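Local coordinates for protein beta 1-3 glucanase (Clostridium beijerinckii NCIMB 8052, PDB 5H4E) that probably hydrolyses beta-1,3-glucans, as a glycoside hydrolase family 64 beta-1,3-glucanase domain, at residues Pro2-Gly7 with Pro366-Ile371; Thr10-Asn15 with Gln84-Ile89; Ile26-Val31 with Tyr77-Ser82. All coordinates share one frame; numbering follows the deposited sequence.

Contact 1: Pro2-Gly7 with Pro366-Ile371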
# COMPACT_ATOMS: atom_id res chain seq x y z
N PRO A 2 23.75 0.60 10.38
CA PRO A 2 23.51 -0.83 10.56
C PRO A 2 24.60 -1.69 9.92
O PRO A 2 25.34 -1.19 9.06
CB PRO A 2 22.15 -1.06 9.88
CG PRO A 2 21.87 0.16 9.10
CD PRO A 2 22.61 1.28 9.75
N PRO A 3 24.70 -2.96 10.32
CA PRO A 3 25.67 -3.88 9.73
C PRO A 3 25.41 -4.08 8.25
O PRO A 3 24.26 -4.28 7.85
CB PRO A 3 25.46 -5.17 10.52
CG PRO A 3 24.08 -5.07 11.06
CD PRO A 3 23.87 -3.62 11.34
N LEU A 4 26.46 -4.04 7.45
CA LEU A 4 26.31 -4.16 6.01
C LEU A 4 27.02 -5.40 5.48
O LEU A 4 27.99 -5.88 6.07
CB LEU A 4 26.84 -2.91 5.31
CG LEU A 4 26.25 -1.63 5.92
CD1 LEU A 4 27.01 -0.41 5.46
CD2 LEU A 4 24.76 -1.51 5.58
N LYS A 5 26.52 -5.92 4.37
CA LYS A 5 27.16 -7.03 3.69
C LYS A 5 27.34 -6.62 2.25
O LYS A 5 26.41 -6.11 1.65
CB LYS A 5 26.33 -8.31 3.78
CG LYS A 5 26.73 -9.20 4.92
CD LYS A 5 25.68 -10.27 5.21
CE LYS A 5 25.40 -11.12 3.99
NZ LYS A 5 24.72 -12.39 4.40
N SER A 6 28.53 -6.84 1.71
CA SER A 6 28.75 -6.54 0.31
C SER A 6 27.73 -7.31 -0.53
O SER A 6 27.58 -8.53 -0.38
CB SER A 6 30.18 -6.89 -0.11
OG SER A 6 30.47 -6.34 -1.38
N GLY A 7 27.01 -6.59 -1.39
CA GLY A 7 26.06 -7.23 -2.29
C GLY A 7 24.64 -7.28 -1.77
O GLY A 7 23.76 -7.84 -2.42
N PRO A 366 21.17 1.71 -3.40
CA PRO A 366 20.79 1.67 -1.99
C PRO A 366 21.89 1.09 -1.10
O PRO A 366 22.57 0.15 -1.51
CB PRO A 366 19.56 0.77 -1.99
CG PRO A 366 19.78 -0.14 -3.15
CD PRO A 366 20.44 0.71 -4.19
N LYS A 367 22.05 1.66 0.09
CA LYS A 367 22.98 1.17 1.10
C LYS A 367 22.22 0.48 2.23
O LYS A 367 22.43 -0.70 2.52
CB LYS A 367 23.82 2.32 1.66
CG LYS A 367 24.98 1.90 2.54
CD LYS A 367 25.71 3.15 3.02
CE LYS A 367 26.95 2.82 3.81
NZ LYS A 367 27.85 4.02 3.89
N TYR A 368 21.33 1.23 2.88
CA TYR A 368 20.49 0.64 3.91
C TYR A 368 19.24 1.47 4.13
O TYR A 368 19.16 2.63 3.69
CB TYR A 368 21.27 0.49 5.23
CG TYR A 368 21.65 1.80 5.89
CD1 TYR A 368 22.90 2.38 5.67
CD2 TYR A 368 20.78 2.46 6.75
CE1 TYR A 368 23.26 3.57 6.26
CE2 TYR A 368 21.13 3.66 7.35
CZ TYR A 368 22.37 4.21 7.10
OH TYR A 368 22.74 5.40 7.69
N ALA A 369 18.26 0.88 4.83
CA ALA A 369 17.09 1.63 5.29
C ALA A 369 16.86 1.38 6.77
O ALA A 369 17.15 0.30 7.29
CB ALA A 369 15.83 1.26 4.48
N ILE A 370 16.36 2.41 7.46
CA ILE A 370 15.91 2.25 8.84
C ILE A 370 14.39 2.21 8.87
O ILE A 370 13.73 3.12 8.35
CB ILE A 370 16.37 3.41 9.76
CG1 ILE A 370 17.89 3.62 9.72
CG2 ILE A 370 15.83 3.19 11.18
CD1 ILE A 370 18.68 2.47 10.22
N ILE A 371 13.82 1.17 9.48
CA ILE A 371 12.37 1.13 9.62
C ILE A 371 12.02 1.46 11.06
O ILE A 371 12.23 0.66 11.98
CB ILE A 371 11.81 -0.21 9.16
CG1 ILE A 371 12.31 -0.47 7.73
CG2 ILE A 371 10.28 -0.18 9.19
CD1 ILE A 371 12.03 -1.85 7.22

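Contact 2: Thr10-Asn15 with Gln84-Ile89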
# COMPACT_ATOMS: atom_id res chain seq x y z
N THR A 10 20.77 -3.58 3.82
CA THR A 10 20.31 -3.89 5.16
C THR A 10 19.06 -3.07 5.49
O THR A 10 19.01 -1.87 5.22
CB THR A 10 21.41 -3.63 6.20
OG1 THR A 10 22.55 -4.42 5.89
CG2 THR A 10 20.93 -3.96 7.62
N LEU A 11 18.07 -3.74 6.06
CA LEU A 11 16.88 -3.10 6.60
C LEU A 11 16.91 -3.18 8.13
O LEU A 11 16.77 -4.26 8.70
CB LEU A 11 15.63 -3.76 6.03
CG LEU A 11 15.62 -3.90 4.50
CD1 LEU A 11 14.41 -4.69 4.07
CD2 LEU A 11 15.64 -2.54 3.81
N GLN A 12 17.12 -2.05 8.79
CA GLN A 12 17.28 -2.03 10.24
C GLN A 12 15.97 -1.65 10.92
O GLN A 12 15.43 -0.58 10.65
CB GLN A 12 18.37 -1.03 10.64
CG GLN A 12 18.51 -0.81 12.14
CD GLN A 12 19.16 -2.00 12.83
OE1 GLN A 12 20.30 -2.37 12.51
NE2 GLN A 12 18.44 -2.62 13.75
N VAL A 13 15.44 -2.52 11.79
CA VAL A 13 14.26 -2.14 12.56
C VAL A 13 14.70 -1.28 13.74
O VAL A 13 15.65 -1.63 14.46
CB VAL A 13 13.46 -3.37 13.08
CG1 VAL A 13 12.21 -2.91 13.85
CG2 VAL A 13 13.04 -4.28 11.92
N LYS A 14 14.04 -0.14 13.93
CA LYS A 14 14.29 0.71 15.09
C LYS A 14 13.03 0.83 15.95
O LYS A 14 11.97 1.26 15.48
CB LYS A 14 14.77 2.09 14.65
CG LYS A 14 15.10 3.02 15.80
CD LYS A 14 16.42 2.68 16.45
CE LYS A 14 16.70 3.63 17.61
NZ LYS A 14 16.32 5.03 17.25
N ASN A 15 13.17 0.48 17.23
CA ASN A 15 12.06 0.51 18.18
C ASN A 15 11.81 1.91 18.74
O ASN A 15 12.58 2.39 19.58
CB ASN A 15 12.36 -0.49 19.31
CG ASN A 15 11.22 -0.65 20.31
OD1 ASN A 15 10.26 0.10 20.32
ND2 ASN A 15 11.35 -1.65 21.17
N GLN A 84 17.47 -10.79 16.16
CA GLN A 84 18.18 -10.03 15.14
C GLN A 84 17.31 -8.84 14.73
O GLN A 84 16.17 -9.03 14.30
CB GLN A 84 18.51 -10.90 13.93
CG GLN A 84 19.38 -10.19 12.88
CD GLN A 84 19.92 -11.14 11.82
OE1 GLN A 84 20.61 -12.11 12.14
NE2 GLN A 84 19.60 -10.87 10.56
N SER A 85 17.84 -7.64 14.89
CA SER A 85 17.03 -6.42 14.75
C SER A 85 17.03 -5.89 13.33
O SER A 85 16.38 -4.89 13.03
CB SER A 85 17.54 -5.34 15.70
OG SER A 85 18.86 -4.94 15.32
N TYR A 86 17.76 -6.56 12.45
CA TYR A 86 17.94 -6.11 11.08
C TYR A 86 17.78 -7.29 10.12
O TYR A 86 17.98 -8.44 10.51
CB TYR A 86 19.31 -5.45 10.89
CG TYR A 86 20.43 -6.38 11.32
CD1 TYR A 86 20.87 -6.41 12.64
CD2 TYR A 86 21.01 -7.27 10.41
CE1 TYR A 86 21.87 -7.29 13.04
CE2 TYR A 86 22.02 -8.16 10.81
CZ TYR A 86 22.44 -8.16 12.12
OH TYR A 86 23.44 -9.02 12.53
N ALA A 87 17.46 -6.98 8.88
CA ALA A 87 17.40 -7.95 7.80
C ALA A 87 18.36 -7.58 6.67
O ALA A 87 18.61 -6.40 6.42
CB ALA A 87 15.98 -8.05 7.27
N TYR A 88 18.93 -8.59 6.02
CA TYR A 88 19.64 -8.38 4.75
C TYR A 88 18.73 -8.76 3.61
O TYR A 88 18.08 -9.80 3.68
CB TYR A 88 20.91 -9.23 4.66
CG TYR A 88 21.93 -9.00 5.74
CD1 TYR A 88 22.70 -7.84 5.76
CD2 TYR A 88 22.17 -9.96 6.73
CE1 TYR A 88 23.66 -7.63 6.73
CE2 TYR A 88 23.12 -9.76 7.71
CZ TYR A 88 23.87 -8.59 7.70
OH TYR A 88 24.81 -8.37 8.66
N ILE A 89 18.66 -7.95 2.56
CA ILE A 89 17.99 -8.41 1.34
C ILE A 89 18.93 -8.35 0.14
O ILE A 89 19.78 -7.46 0.05
CB ILE A 89 16.70 -7.58 0.98
CG1 ILE A 89 17.01 -6.09 0.88
CG2 ILE A 89 15.60 -7.82 2.01
CD1 ILE A 89 15.95 -5.33 0.10

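Contact 3: Ile26-Val31 with Tyr77-Ser82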
# COMPACT_ATOMS: atom_id res chain seq x y z
N ILE A 26 8.80 -7.46 19.33
CA ILE A 26 8.64 -7.02 17.95
C ILE A 26 9.10 -8.14 17.02
O ILE A 26 10.18 -8.68 17.19
CB ILE A 26 9.45 -5.74 17.69
CG1 ILE A 26 8.94 -4.61 18.58
CG2 ILE A 26 9.37 -5.34 16.21
CD1 ILE A 26 9.80 -3.34 18.52
N TYR A 27 8.26 -8.49 16.05
CA TYR A 27 8.56 -9.59 15.14
C TYR A 27 8.62 -9.13 13.70
O TYR A 27 7.74 -8.41 13.26
CB TYR A 27 7.52 -10.69 15.26
CG TYR A 27 7.39 -11.28 16.64
CD1 TYR A 27 7.91 -12.55 16.92
CD2 TYR A 27 6.75 -10.60 17.67
CE1 TYR A 27 7.80 -13.11 18.18
CE2 TYR A 27 6.63 -11.16 18.95
CZ TYR A 27 7.16 -12.43 19.19
OH TYR A 27 7.06 -13.02 20.43
N TRP A 28 9.63 -9.56 12.95
CA TRP A 28 9.64 -9.26 11.52
C TRP A 28 9.80 -10.50 10.64
O TRP A 28 10.41 -11.50 11.05
CB TRP A 28 10.75 -8.25 11.20
CG TRP A 28 12.13 -8.79 11.42
CD1 TRP A 28 12.87 -8.68 12.56
CD2 TRP A 28 12.93 -9.49 10.47
NE1 TRP A 28 14.09 -9.28 12.38
CE2 TRP A 28 14.15 -9.79 11.11
CE3 TRP A 28 12.74 -9.90 9.15
CZ2 TRP A 28 15.17 -10.48 10.47
CZ3 TRP A 28 13.76 -10.59 8.52
CH2 TRP A 28 14.96 -10.87 9.18
N ALA A 29 9.24 -10.41 9.44
CA ALA A 29 9.41 -11.41 8.39
C ALA A 29 9.40 -10.69 7.05
O ALA A 29 8.65 -9.73 6.88
CB ALA A 29 8.30 -12.47 8.46
N ILE A 30 10.23 -11.13 6.11
CA ILE A 30 10.16 -10.59 4.75
C ILE A 30 9.74 -11.68 3.78
O ILE A 30 10.38 -12.73 3.70
CB ILE A 30 11.50 -10.01 4.28
CG1 ILE A 30 11.95 -8.89 5.21
CG2 ILE A 30 11.39 -9.49 2.85
CD1 ILE A 30 13.36 -8.39 4.91
N VAL A 31 8.67 -11.43 3.03
CA VAL A 31 8.19 -12.36 2.03
C VAL A 31 8.14 -11.66 0.69
O VAL A 31 7.88 -10.46 0.61
CB VAL A 31 6.81 -12.92 2.42
CG1 VAL A 31 6.92 -13.73 3.69
CG2 VAL A 31 5.80 -11.79 2.60
N TYR A 77 7.82 -17.60 9.65
CA TYR A 77 8.96 -16.97 9.01
C TYR A 77 9.46 -15.79 9.83
O TYR A 77 10.35 -15.06 9.38
CB TYR A 77 8.59 -16.51 7.61
CG TYR A 77 8.16 -17.60 6.64
CD1 TYR A 77 8.66 -18.90 6.72
CD2 TYR A 77 7.26 -17.31 5.63
CE1 TYR A 77 8.26 -19.88 5.81
CE2 TYR A 77 6.87 -18.26 4.72
CZ TYR A 77 7.36 -19.54 4.81
OH TYR A 77 6.94 -20.47 3.88
N PHE A 78 8.90 -15.60 11.02
CA PHE A 78 9.16 -14.41 11.83
C PHE A 78 10.35 -14.55 12.75
O PHE A 78 10.73 -15.65 13.15
CB PHE A 78 7.91 -14.06 12.64
CG PHE A 78 6.86 -13.38 11.82
CD1 PHE A 78 6.79 -11.99 11.78
CD2 PHE A 78 5.99 -14.11 11.03
CE1 PHE A 78 5.83 -11.35 10.99
CE2 PHE A 78 5.04 -13.48 10.25
CZ PHE A 78 4.97 -12.10 10.23
N CYS A 79 10.94 -13.40 13.06
CA CYS A 79 12.11 -13.30 13.93
C CYS A 79 11.93 -12.16 14.93
O CYS A 79 11.48 -11.07 14.55
CB CYS A 79 13.38 -13.08 13.09
SG CYS A 79 14.92 -12.84 14.02
N LYS A 80 12.24 -12.38 16.20
CA LYS A 80 12.18 -11.31 17.20
C LYS A 80 13.29 -10.30 16.95
O LYS A 80 14.41 -10.69 16.62
CB LYS A 80 12.31 -11.86 18.63
CG LYS A 80 11.11 -12.65 19.14
CD LYS A 80 11.36 -13.20 20.56
CE LYS A 80 10.11 -13.90 21.07
NZ LYS A 80 10.09 -14.16 22.55
N ALA A 81 13.00 -9.01 17.14
CA ALA A 81 14.04 -7.99 17.00
C ALA A 81 15.19 -8.26 17.98
O ALA A 81 16.35 -7.91 17.71
CB ALA A 81 13.47 -6.60 17.23
N SER A 82 14.88 -8.90 19.11
CA SER A 82 15.90 -9.19 20.11
C SER A 82 16.87 -10.28 19.64
O SER A 82 18.03 -10.27 20.04
CB SER A 82 15.24 -9.57 21.43
OG SER A 82 14.44 -10.73 21.29
O HOH W 1 12.40 -13.41 9.85

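Contact 1: Pro2-Gly7 with Pro366-Ile371
Pro2 sets the CG-CD edge of its ring down on the face of Tyr368, a proline-aromatic CH-pi contact. Its CD stands over the middle of the Tyr368 ring, 3.7 Å from the centroid and 14° off the ring normal. The neighbouring CG leans toward the inner half of the same ring and comes within 3.5 Å of Tyr368 CD2. The two side chains meet at about a right angle. Tyr368 presents this face because its CG sits in the gap between its own N and C (chi1 67°), which sends the ring out across the strand direction, one face toward the proline. CD1 of Ile370 also approaches Pro2 CG, at 4.1 Å.

Leu4 divides its two methyls between neighbouring residues. CD2 rests 4.0 Å from Tyr368 CB, near the root of the tyrosine, whereas CD1 touches Lys367 CE at 3.6 Å. The lysine chain is extended throughout and crosses the leucine at about a right angle, and it is the CE methylene, not the ammonium group, that touches. No hydrogen bond joins the two segments; dispersion and CH-pi contacts carry this small surface patch.

Lys367 and Tyr368 form a classic beta bulge opposite Val167 of strand 162-168. Strand 366-374 runs between that strand and strand 9-16, and the N-terminal segment passes over one face of the sheet, with Pro2 also touching Gln12 and Leu4 touching Thr10.

Contact 2: Thr10-Asn15 with Gln84-Ile89
Leu11 and Ala87 form the hydrogen-bonded pair at the middle of an antiparallel ladder, whose strand axes run 164° apart. Leu11 N donates a hydrogen bond to Ala87 O at 2.7 Å, and Ala87 N donates one to Leu11 O at 2.8 Å. The side chains of this pair enter the buried face of the sheet, where Leu11 CD1 meets Ile89 CG2 at 3.9 Å and the two chains cross at about a right angle. Met97 touches Leu11 and Ile30 touches Ala87, so this side is packed between two sheets.

The other face, bearing Thr10, Gln12, Tyr86 and Tyr88, is more polar and, at Gln12 and Tyr86, partly exposed. Thr10 OG1 lies alongside Tyr88, 3.4 Å from CD1, but its hydrogen bond is with Pro3 O. Gln12 bends at chi2 (74°), which brings NE2 between Ser85 OG and the carbonyl of the next residue, Val13. NE2 donates to Ser85 OG at 2.8 Å and to Val13 O at 3.0 Å, both acceptors lying in the amide plane. OE1 sits 3.6 Å from Tyr86 CB, with the amide and ring planes inclined by 58°.

Where the regular pairing ends, Val13 N still reaches Ser85 O, at 2.8 Å. The chemistry is therefore split: apolar contacts fill the buried face, while at the more accessible end two bonds from one NE2 fix the rotation of the glutamine amide.

Contact 3: Ile26-Val31 with Tyr77-Ser82
Residues 26-31 of strand 26-33 and the short strand 79-80 form an antiparallel ladder in the large antiparallel sheet, where strand 26-33 also pairs with strand 95-101; Trp28 and Cys79 are the hydrogen-bonded pair, Tyr27 and Lys80 the non-hydrogen-bonded one. Trp28 N donates to Cys79 O at 2.9 Å, Cys79 N donates in return to Trp28 O, and Ala81 N extends the ladder to Ile26 O.

On the face with Trp28 and Cys79, the indole CG is tucked over its own backbone, flanked by N and C (chi1 66°), which stands the indole up from the sheet with one face toward Cys79. Cys79 CB lies over that face, 4.2 Å from the centroid of the five-membered ring, and SG stands obliquely beside it in a sulfur-aromatic contact. The indole NE1 is bonded to Gln84 O, which helps to settle the ring's orientation.

On the face of Tyr27, the lysine of the pair runs alongside the tyrosine, with Lys80 CG 3.5 Å from Tyr27 CE1. Farther along, Ala29 CB is set almost exactly above the centre of the Phe78 ring, 3.5 Å from its centroid and only 4° off the normal.

Beyond Cys79 a water lies 2.7 Å from Tyr77 O and 3.0 Å from Trp28 O, the latter already bonded to Cys79 N; the water oxygen also stands above the indole plane.

The three contacts nest like brackets: contact 3 lies inside the chain loop closed by contact 2, and contact 2 inside that closed by contact 1. Contacts 1 and 2 share the five-stranded mixed sheet, in which strands 9-16 and 366-374 are neighbours; their centres are 8 Å apart, joined by the Ile371 N to Gln12 O bond. Contact 3 belongs to the antiparallel sheet packed against it, its centre about 9 Å from that of contact 2 and about 17 Å from that of contact 1. Strand 86-92 packs on strand 26-33 between the two layers. The beginning and end of the chain are thus gathered into one beta region on the same side of the protein.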